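Local coordinates for protein minor fimbrium anchoring subunit Mfa2 (Porphyromonas gingivalis, PDB 5NFI) that anchors the minor fimbriae in the bacterial outer membrane through its interaction with Mfa1 and regulates fimbrial length, at residues A26-Y31 and E46-S51; V150-H155 and R253-H258; R222-T227 and D263-V268. One frame throughout, in Å; residues are numbered along the deposited sequence.

Contact 1 (A26-Y31 and E46-S51); sequences ARLNVY and EDVQLS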
loop_
_atom_site.group_PDB
_atom_site.type_symbol
_atom_site.label_atom_id
_atom_site.label_comp_id
_atom_site.label_asym_id
_atom_site.label_seq_id
_atom_site.Cartn_x
_atom_site.Cartn_y
_atom_site.Cartn_z
ATOM N N ALA A 26 -9.868 3.287 -11.037
ATOM C CA ALA A 26 -11.212 3.176 -11.637
ATOM C C ALA A 26 -12.312 3.827 -10.817
ATOM O O ALA A 26 -13.414 4.045 -11.319
ATOM C CB ALA A 26 -11.576 1.724 -11.877
ATOM N N ARG A 27 -12.032 4.137 -9.560
ATOM C CA ARG A 27 -13.030 4.776 -8.731
ATOM C C ARG A 27 -12.351 5.560 -7.625
ATOM O O ARG A 27 -11.174 5.368 -7.367
ATOM C CB ARG A 27 -13.993 3.739 -8.165
ATOM C CG ARG A 27 -13.382 2.784 -7.169
ATOM C CD ARG A 27 -14.374 1.703 -6.759
ATOM N NE ARG A 27 -15.634 2.228 -6.241
ATOM C CZ ARG A 27 -15.796 2.785 -5.041
ATOM N NH1 ARG A 27 -14.776 2.938 -4.207
ATOM N NH2 ARG A 27 -16.990 3.220 -4.683
ATOM N N LEU A 28 -13.086 6.466 -6.991
ATOM C CA LEU A 28 -12.501 7.403 -6.036
ATOM C C LEU A 28 -13.397 7.602 -4.818
ATOM O O LEU A 28 -14.621 7.604 -4.923
ATOM C CB LEU A 28 -12.236 8.770 -6.698
ATOM C CG LEU A 28 -11.046 8.868 -7.662
ATOM C CD1 LEU A 28 -11.103 10.164 -8.424
ATOM C CD2 LEU A 28 -9.689 8.717 -6.937
ATOM N N ASN A 29 -12.764 7.750 -3.662
ATOM C CA ASN A 29 -13.413 8.187 -2.449
ATOM C C ASN A 29 -12.631 9.418 -1.988
ATOM O O ASN A 29 -11.484 9.309 -1.558
ATOM C CB ASN A 29 -13.414 7.092 -1.371
ATOM C CG ASN A 29 -14.265 5.874 -1.742
ATOM O OD1 ASN A 29 -13.907 5.079 -2.612
ATOM N ND2 ASN A 29 -15.362 5.693 -1.032
ATOM N N VAL A 30 -13.234 10.590 -2.100
ATOM C CA VAL A 30 -12.538 11.833 -1.807
ATOM C C VAL A 30 -13.197 12.548 -0.635
ATOM O O VAL A 30 -14.405 12.828 -0.658
ATOM C CB VAL A 30 -12.506 12.744 -3.041
ATOM C CG1 VAL A 30 -11.605 13.924 -2.794
ATOM C CG2 VAL A 30 -12.007 11.959 -4.224
ATOM N N TYR A 31 -12.400 12.825 0.393
ATOM C CA TYR A 31 -12.892 13.416 1.633
ATOM C C TYR A 31 -12.284 14.789 1.853
ATOM O O TYR A 31 -11.144 15.048 1.445
ATOM C CB TYR A 31 -12.577 12.505 2.834
ATOM C CG TYR A 31 -13.098 11.109 2.645
ATOM C CD1 TYR A 31 -14.428 10.816 2.881
ATOM C CD2 TYR A 31 -12.265 10.086 2.201
ATOM C CE1 TYR A 31 -14.918 9.553 2.691
ATOM C CE2 TYR A 31 -12.751 8.812 1.999
ATOM C CZ TYR A 31 -14.085 8.557 2.250
ATOM O OH TYR A 31 -14.600 7.301 2.055
ATOM N N GLU A 46 -17.567 6.812 -9.363
ATOM C CA GLU A 46 -17.350 5.620 -10.156
ATOM C C GLU A 46 -16.890 6.028 -11.560
ATOM O O GLU A 46 -16.870 7.203 -11.887
ATOM C CB GLU A 46 -18.624 4.771 -10.204
ATOM C CG GLU A 46 -19.308 4.611 -8.859
ATOM C CD GLU A 46 -18.560 3.685 -7.909
ATOM O OE1 GLU A 46 -17.722 2.877 -8.390
ATOM O OE2 GLU A 46 -18.815 3.759 -6.680
ATOM N N ASP A 47 -16.493 5.047 -12.363
ATOM C CA ASP A 47 -16.099 5.244 -13.755
ATOM C C ASP A 47 -14.981 6.269 -13.944
ATOM O O ASP A 47 -14.934 6.980 -14.947
ATOM C CB ASP A 47 -17.327 5.626 -14.569
ATOM C CG ASP A 47 -18.466 4.638 -14.381
ATOM O OD1 ASP A 47 -18.171 3.433 -14.203
ATOM O OD2 ASP A 47 -19.651 5.060 -14.408
ATOM N N VAL A 48 -14.073 6.326 -12.982
ATOM C CA VAL A 48 -12.956 7.247 -13.059
ATOM C C VAL A 48 -11.996 6.885 -14.187
ATOM O O VAL A 48 -11.576 5.741 -14.335
ATOM C CB VAL A 48 -12.182 7.298 -11.725
ATOM C CG1 VAL A 48 -10.882 8.072 -11.880
ATOM C CG2 VAL A 48 -13.046 7.914 -10.645
ATOM N N GLN A 49 -11.679 7.883 -14.996
ATOM C CA GLN A 49 -10.573 7.821 -15.929
ATOM C C GLN A 49 -9.720 9.044 -15.691
ATOM O O GLN A 49 -10.038 10.113 -16.177
ATOM C CB GLN A 49 -11.051 7.800 -17.371
ATOM C CG GLN A 49 -11.372 6.447 -17.940
ATOM C CD GLN A 49 -11.409 6.509 -19.456
ATOM O OE1 GLN A 49 -11.652 7.570 -20.030
ATOM N NE2 GLN A 49 -11.146 5.383 -20.111
ATOM N N LEU A 50 -8.657 8.900 -14.917
ATOM C CA LEU A 50 -7.756 10.012 -14.658
ATOM C C LEU A 50 -7.268 10.611 -15.958
ATOM O O LEU A 50 -7.035 9.892 -16.929
ATOM C CB LEU A 50 -6.562 9.558 -13.831
ATOM C CG LEU A 50 -6.945 8.924 -12.513
ATOM C CD1 LEU A 50 -5.693 8.586 -11.728
ATOM C CD2 LEU A 50 -7.855 9.872 -11.750
ATOM N N SER A 51 -7.109 11.927 -15.975
ATOM C CA SER A 51 -6.632 12.602 -17.165
ATOM C C SER A 51 -5.992 13.936 -16.816
ATOM O O SER A 51 -6.252 14.497 -15.755
ATOM C CB SER A 51 -7.774 12.792 -18.147
ATOM O OG SER A 51 -7.421 13.744 -19.117
#
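Arg27 grips the carboxylate of Glu46 side-on, NE meeting OE1 at 3.1 Å and NH2 meeting OE2 at 2.8 Å in a two-pronged salt bridge. Both oxygens are met on their syn side, yet the two flat groups are twisted 44° against each other, so the fork is not coplanar. The Glu46 chain starts out away from residues 26-31; its bend at chi2 (-73°) brings the carboxylate alongside the arginine. A long, flexible acid suits this exposed place. At its other end the guanidinium is weakly bonded through NH1 to Asn29 OD1, which may help to steady its rotation.

The main-chain link is a single hydrogen bond, Val48 N to Ala26 O, 2.9 Å.

Apolar packing lies beneath. Val48 CG2 comes 3.7 Å from Leu28 CD1, the side chains crossing at about a right angle, and also touches Arg27 CA. Phe9 against Leu28 and Trp56 against Val48 continue this buried layer, where branched aliphatics fit.

Residues 46-51 leave the second strand of the hairpin 28-33/39-45 and run on past the residues that lead into the first: the open end of an antiparallel β-hairpin, in a β-rich protein whose family belongs to the transthyretin clan.

Contact 2 (V150-H155 and R253-H258); sequences VDSLPH and RLVAHH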
loop_
_atom_site.group_PDB
_atom_site.type_symbol
_atom_site.label_atom_id
_atom_site.label_comp_id
_atom_site.label_asym_id
_atom_site.label_seq_id
_atom_site.Cartn_x
_atom_site.Cartn_y
_atom_site.Cartn_z
ATOM N N VAL A 150 12.791 -19.164 -3.351
ATOM C CA VAL A 150 13.821 -19.840 -2.573
ATOM C C VAL A 150 14.473 -20.884 -3.458
ATOM O O VAL A 150 13.809 -21.740 -4.049
ATOM C CB VAL A 150 13.273 -20.473 -1.299
ATOM C CG1 VAL A 150 14.385 -21.183 -0.550
ATOM C CG2 VAL A 150 12.697 -19.397 -0.424
ATOM N N ASP A 151 15.791 -20.767 -3.540
ATOM C CA ASP A 151 16.612 -21.455 -4.516
ATOM C C ASP A 151 17.530 -22.503 -3.898
ATOM O O ASP A 151 17.955 -22.381 -2.744
ATOM C CB ASP A 151 17.463 -20.434 -5.266
ATOM C CG ASP A 151 17.657 -20.798 -6.701
ATOM O OD1 ASP A 151 16.733 -21.402 -7.280
ATOM O OD2 ASP A 151 18.730 -20.492 -7.252
ATOM N N SER A 152 17.869 -23.500 -4.711
ATOM C CA SER A 152 18.773 -24.574 -4.328
ATOM C C SER A 152 18.312 -25.190 -3.013
ATOM O O SER A 152 18.865 -24.921 -1.948
ATOM C CB SER A 152 20.213 -24.064 -4.237
ATOM O OG SER A 152 20.314 -22.902 -3.434
ATOM N N LEU A 153 17.286 -26.022 -3.107
ATOM C CA LEU A 153 16.566 -26.497 -1.940
ATOM C C LEU A 153 15.955 -27.853 -2.263
ATOM O O LEU A 153 15.128 -27.959 -3.160
ATOM C CB LEU A 153 15.487 -25.474 -1.555
ATOM C CG LEU A 153 14.653 -25.550 -0.282
ATOM C CD1 LEU A 153 15.440 -25.099 0.922
ATOM C CD2 LEU A 153 13.445 -24.667 -0.462
ATOM N N PRO A 154 16.374 -28.906 -1.555
ATOM C CA PRO A 154 15.783 -30.201 -1.883
ATOM C C PRO A 154 14.327 -30.226 -1.460
ATOM O O PRO A 154 13.994 -29.671 -0.411
ATOM C CB PRO A 154 16.621 -31.191 -1.064
ATOM C CG PRO A 154 17.050 -30.405 0.116
ATOM C CD PRO A 154 17.245 -28.982 -0.372
ATOM N N HIS A 155 13.476 -30.843 -2.268
ATOM C CA HIS A 155 12.049 -30.890 -1.962
ATOM C C HIS A 155 11.410 -29.507 -1.759
ATOM O O HIS A 155 10.818 -29.249 -0.705
ATOM C CB HIS A 155 11.820 -31.734 -0.717
ATOM C CG HIS A 155 12.496 -33.059 -0.770
ATOM N ND1 HIS A 155 12.297 -33.947 -1.802
ATOM C CD2 HIS A 155 13.376 -33.645 0.074
ATOM C CE1 HIS A 155 13.023 -35.031 -1.590
ATOM N NE2 HIS A 155 13.679 -34.877 -0.454
ATOM N N ARG A 253 15.124 -12.955 -4.182
ATOM C CA ARG A 253 15.699 -14.290 -4.212
ATOM C C ARG A 253 16.334 -14.660 -2.878
ATOM O O ARG A 253 17.105 -13.897 -2.301
ATOM C CB ARG A 253 16.724 -14.422 -5.328
ATOM C CG ARG A 253 17.312 -15.816 -5.392
ATOM C CD ARG A 253 18.181 -15.991 -6.602
ATOM N NE ARG A 253 18.900 -17.247 -6.524
ATOM C CZ ARG A 253 20.215 -17.364 -6.686
ATOM N NH1 ARG A 253 20.953 -16.290 -6.959
ATOM N NH2 ARG A 253 20.789 -18.557 -6.598
ATOM N N LEU A 254 15.978 -15.836 -2.391
ATOM C CA LEU A 254 16.575 -16.387 -1.189
ATOM C C LEU A 254 17.413 -17.599 -1.571
ATOM O O LEU A 254 16.895 -18.582 -2.100
ATOM C CB LEU A 254 15.493 -16.757 -0.188
ATOM C CG LEU A 254 14.603 -15.576 0.196
ATOM C CD1 LEU A 254 13.485 -15.994 1.168
ATOM C CD2 LEU A 254 15.462 -14.447 0.760
ATOM N N VAL A 255 18.717 -17.507 -1.355
ATOM C CA VAL A 255 19.580 -18.633 -1.659
ATOM C C VAL A 255 19.721 -19.518 -0.429
ATOM O O VAL A 255 20.224 -19.084 0.600
ATOM C CB VAL A 255 20.948 -18.175 -2.129
ATOM C CG1 VAL A 255 21.775 -19.376 -2.569
ATOM C CG2 VAL A 255 20.782 -17.175 -3.269
ATOM N N ALA A 256 19.222 -20.746 -0.532
ATOM C CA ALA A 256 19.312 -21.698 0.563
ATOM C C ALA A 256 20.564 -22.551 0.413
ATOM O O ALA A 256 21.062 -22.779 -0.695
ATOM C CB ALA A 256 18.072 -22.580 0.612
ATOM N N HIS A 257 21.076 -23.014 1.539
ATOM C CA HIS A 257 22.175 -23.952 1.528
ATOM C C HIS A 257 22.051 -24.842 2.754
ATOM O O HIS A 257 21.531 -24.416 3.794
ATOM C CB HIS A 257 23.518 -23.224 1.505
ATOM C CG HIS A 257 24.691 -24.130 1.289
ATOM N ND1 HIS A 257 24.566 -25.404 0.771
ATOM C CD2 HIS A 257 26.012 -23.953 1.527
ATOM C CE1 HIS A 257 25.757 -25.964 0.692
ATOM N NE2 HIS A 257 26.654 -25.102 1.143
ATOM N N HIS A 258 22.494 -26.086 2.625
ATOM C CA HIS A 258 22.530 -26.955 3.774
ATOM C C HIS A 258 23.411 -26.306 4.837
ATOM O O HIS A 258 24.400 -25.654 4.515
ATOM C CB HIS A 258 23.039 -28.336 3.402
ATOM C CG HIS A 258 22.987 -29.302 4.538
ATOM N ND1 HIS A 258 24.064 -29.532 5.367
ATOM C CD2 HIS A 258 21.975 -30.063 5.013
ATOM C CE1 HIS A 258 23.720 -30.408 6.294
ATOM N NE2 HIS A 258 22.458 -30.746 6.102
#
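Val150 and Leu254 lie level on neighbouring parallel strands, and their side chains cross obliquely, Val150 CG2 resting against CB and CD1 of Leu254, 3.8 Å from CD1. The other branch, CG1, anti to the backbone N (chi1 179°), is thereby aimed at Ala256, whose CB it meets at 4.1 Å. Leu153 CD1 approaches that same CB to 3.7 Å, so the alanine methyl is a small knob filling the notch between Val150 CG1 and Leu153 CD1. A short side chain suits this spot, because the main chain of residues 151-152 also passes close to it.

Two backbone bonds hold the register, Asp151 N to Leu254 O at 2.8 Å and Ala256 N to Asp151 O at 3.0 Å. This is a parallel pairing of strands 133-151 and 249-258 amid mostly antiparallel neighbours, in one layer of what is consistent with a transthyretin-like β-sandwich. The Val150 and Leu254 side chains both reach Val215 of the facing strand 211-217.

On the face that carries Asp151 and Val255 the relief is partly polar. Arg253 is extended and leans obliquely forward over its strand, which brings Val255 CG2 over the centre of one guanidinium face. Asp151 OD2 makes a salt bridge to Arg253 NH2 at 2.9 Å through its anti lone pair, the two planes standing 79° apart, while Asp151 OD1 bonds to Thr195 OG1. Where the strand ends, Ser152 turns its OG to within 2.8 Å of Ala256 O, and beyond Leu153 the chain departs, Pro154 and His155 leaving the strand.

Contact 3 (R222-T227 and D263-V268); sequences REIFRT and DDTYVV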
loop_
_atom_site.group_PDB
_atom_site.type_symbol
_atom_site.label_atom_id
_atom_site.label_comp_id
_atom_site.label_asym_id
_atom_site.label_seq_id
_atom_site.Cartn_x
_atom_site.Cartn_y
_atom_site.Cartn_z
ATOM N N ARG A 222 9.140 -26.164 11.089
ATOM C CA ARG A 222 10.403 -25.508 11.415
ATOM C C ARG A 222 10.665 -24.308 10.520
ATOM O O ARG A 222 10.998 -24.456 9.341
ATOM C CB ARG A 222 11.564 -26.483 11.296
ATOM C CG ARG A 222 12.928 -25.819 11.396
ATOM C CD ARG A 222 14.015 -26.726 10.833
ATOM N NE ARG A 222 15.353 -26.237 11.142
ATOM C CZ ARG A 222 16.055 -26.615 12.206
ATOM N NH1 ARG A 222 15.538 -27.488 13.067
ATOM N NH2 ARG A 222 17.271 -26.120 12.415
ATOM N N GLU A 223 10.509 -23.119 11.085
ATOM C CA GLU A 223 10.876 -21.900 10.383
ATOM C C GLU A 223 12.394 -21.817 10.233
ATOM O O GLU A 223 13.101 -21.614 11.209
ATOM C CB GLU A 223 10.343 -20.673 11.126
ATOM C CG GLU A 223 10.690 -19.354 10.463
ATOM C CD GLU A 223 10.157 -18.160 11.227
ATOM O OE1 GLU A 223 10.846 -17.693 12.166
ATOM O OE2 GLU A 223 9.052 -17.681 10.883
ATOM N N ILE A 224 12.890 -21.974 9.009
ATOM C CA ILE A 224 14.324 -21.934 8.764
ATOM C C ILE A 224 14.813 -20.526 8.437
ATOM O O ILE A 224 16.017 -20.278 8.444
ATOM C CB ILE A 224 14.736 -22.885 7.617
ATOM C CG1 ILE A 224 14.290 -22.343 6.263
ATOM C CG2 ILE A 224 14.159 -24.270 7.836
ATOM C CD1 ILE A 224 14.760 -23.184 5.085
ATOM N N PHE A 225 13.893 -19.602 8.142
ATOM C CA PHE A 225 14.316 -18.230 7.844
ATOM C C PHE A 225 13.279 -17.162 8.215
ATOM O O PHE A 225 12.073 -17.354 8.053
ATOM C CB PHE A 225 14.674 -18.121 6.367
ATOM C CG PHE A 225 15.054 -16.738 5.932
ATOM C CD1 PHE A 225 16.316 -16.238 6.189
ATOM C CD2 PHE A 225 14.149 -15.932 5.245
ATOM C CE1 PHE A 225 16.680 -14.969 5.781
ATOM C CE2 PHE A 225 14.513 -14.653 4.834
ATOM C CZ PHE A 225 15.785 -14.177 5.101
ATOM N N ARG A 226 13.768 -16.029 8.712
ATOM C CA ARG A 226 12.922 -14.889 9.054
ATOM C C ARG A 226 13.709 -13.579 8.974
ATOM O O ARG A 226 14.778 -13.459 9.566
ATOM C CB ARG A 226 12.328 -15.068 10.453
ATOM C CG ARG A 226 12.032 -13.762 11.178
ATOM C CD ARG A 226 11.382 -13.995 12.533
ATOM N NE ARG A 226 9.975 -14.373 12.394
ATOM C CZ ARG A 226 8.946 -13.544 12.577
ATOM N NH1 ARG A 226 9.162 -12.274 12.917
ATOM N NH2 ARG A 226 7.699 -13.983 12.423
ATOM N N THR A 227 13.194 -12.601 8.234
ATOM C CA THR A 227 13.805 -11.259 8.218
ATOM C C THR A 227 12.781 -10.136 8.016
ATOM O O THR A 227 11.718 -10.341 7.413
ATOM C CB THR A 227 14.872 -11.120 7.113
ATOM O OG1 THR A 227 15.499 -9.840 7.222
ATOM C CG2 THR A 227 14.253 -11.228 5.734
ATOM N N ASP A 263 22.495 -30.101 12.385
ATOM C CA ASP A 263 21.039 -30.017 12.410
ATOM C C ASP A 263 20.468 -30.651 11.158
ATOM O O ASP A 263 19.250 -30.832 11.062
ATOM C CB ASP A 263 20.556 -28.567 12.535
ATOM C CG ASP A 263 20.603 -28.048 13.968
ATOM O OD1 ASP A 263 21.531 -28.425 14.714
ATOM O OD2 ASP A 263 19.718 -27.259 14.352
ATOM N N ASP A 264 21.346 -30.998 10.213
ATOM C CA ASP A 264 20.918 -31.544 8.923
ATOM C C ASP A 264 19.746 -30.718 8.376
ATOM O O ASP A 264 18.740 -31.273 7.936
ATOM C CB ASP A 264 20.525 -33.018 9.063
ATOM C CG ASP A 264 21.086 -33.889 7.951
ATOM O OD1 ASP A 264 21.388 -33.360 6.860
ATOM O OD2 ASP A 264 21.231 -35.117 8.176
ATOM N N THR A 265 19.875 -29.392 8.444
ATOM C CA THR A 265 18.791 -28.470 8.109
ATOM C C THR A 265 19.304 -27.400 7.142
ATOM O O THR A 265 20.504 -27.180 7.032
ATOM C CB THR A 265 18.189 -27.845 9.406
ATOM O OG1 THR A 265 17.004 -28.562 9.781
ATOM C CG2 THR A 265 17.865 -26.361 9.257
ATOM N N TYR A 266 18.404 -26.775 6.397
ATOM C CA TYR A 266 18.797 -25.741 5.471
ATOM C C TYR A 266 18.659 -24.377 6.096
ATOM O O TYR A 266 17.899 -24.173 7.051
ATOM C CB TYR A 266 17.979 -25.854 4.190
ATOM C CG TYR A 266 18.522 -26.980 3.378
ATOM C CD1 TYR A 266 18.300 -28.295 3.762
ATOM C CD2 TYR A 266 19.334 -26.743 2.281
ATOM C CE1 TYR A 266 18.833 -29.344 3.057
ATOM C CE2 TYR A 266 19.880 -27.795 1.565
ATOM C CZ TYR A 266 19.624 -29.095 1.963
ATOM O OH TYR A 266 20.147 -30.153 1.262
ATOM N N VAL A 267 19.437 -23.448 5.570
ATOM C CA VAL A 267 19.382 -22.068 5.999
ATOM C C VAL A 267 19.494 -21.168 4.794
ATOM O O VAL A 267 19.848 -21.624 3.713
ATOM C CB VAL A 267 20.509 -21.727 6.955
ATOM C CG1 VAL A 267 20.338 -22.471 8.257
ATOM C CG2 VAL A 267 21.825 -22.052 6.298
ATOM N N VAL A 268 19.205 -19.886 4.980
ATOM C CA VAL A 268 19.301 -18.917 3.895
ATOM C C VAL A 268 20.606 -18.141 4.053
ATOM O O VAL A 268 20.890 -17.607 5.124
ATOM C CB VAL A 268 18.085 -17.972 3.887
ATOM C CG1 VAL A 268 18.344 -16.739 3.039
ATOM C CG2 VAL A 268 16.836 -18.697 3.407
#
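Phe225 lays one face of its ring over Val268, a CH-π contact in which CG1 stands 4.0 Å from the ring centroid and 28° off the normal. Val268 CG2 meanwhile touches the root of the ring at CB and CG, so both methyls are used. The phenyl group gets there because CG lies anti to the backbone N (chi1 177°). A flat aromatic and a branched valine fill such a buried gap well.

Next to it, Ile224 faces the same way. The two consecutive residues form a classic β-bulge opposite Val215, which explains why neither points to the far side. Ile224 rests its CB 3.5 Å from Tyr266 O and its CD1 4.3 Å from Tyr266 CB, and Tyr159 touches both side chains.

Farther out, the extended Arg222 reaches over Thr265, whose OG1 lies above one guanidinium face; Arg222 NE comes near Thr265 OG1 but at too poor an angle for a hydrogen bond. Arg222 NH2 meets Asp263 OD2 at 3.3 Å, a weak salt bridge with planes 78° apart.

With Phe225 and Val268 buried, Ile224 only partly so and the ion pair weak and exposed, the contact probably rests mainly on apolar packing, with charge adding little at the rim.

Contacts 2 and 3 are neighbours, their centres 10 Å apart, and share one region: strands 249-258 and 266-273 are antiparallel partners, and a probable hydrogen bond from His257 N to Val267 O ties the two contacts together. Contact 2 works within a layer, through backbone bonds, whereas contact 3 packs side chains between strands that do not pair. Contact 1 stands about 44 Å from contact 2, centre to centre, across the middle of the chain, and joins a strand to a loop. All three are partly buried; contact 2 has no fully exposed residue among those that touch, while contacts 1 and 3 end at exposed acids. Arginine meets its acid through two oxygens in contact 1, one in contact 2 and weakly in contact 3.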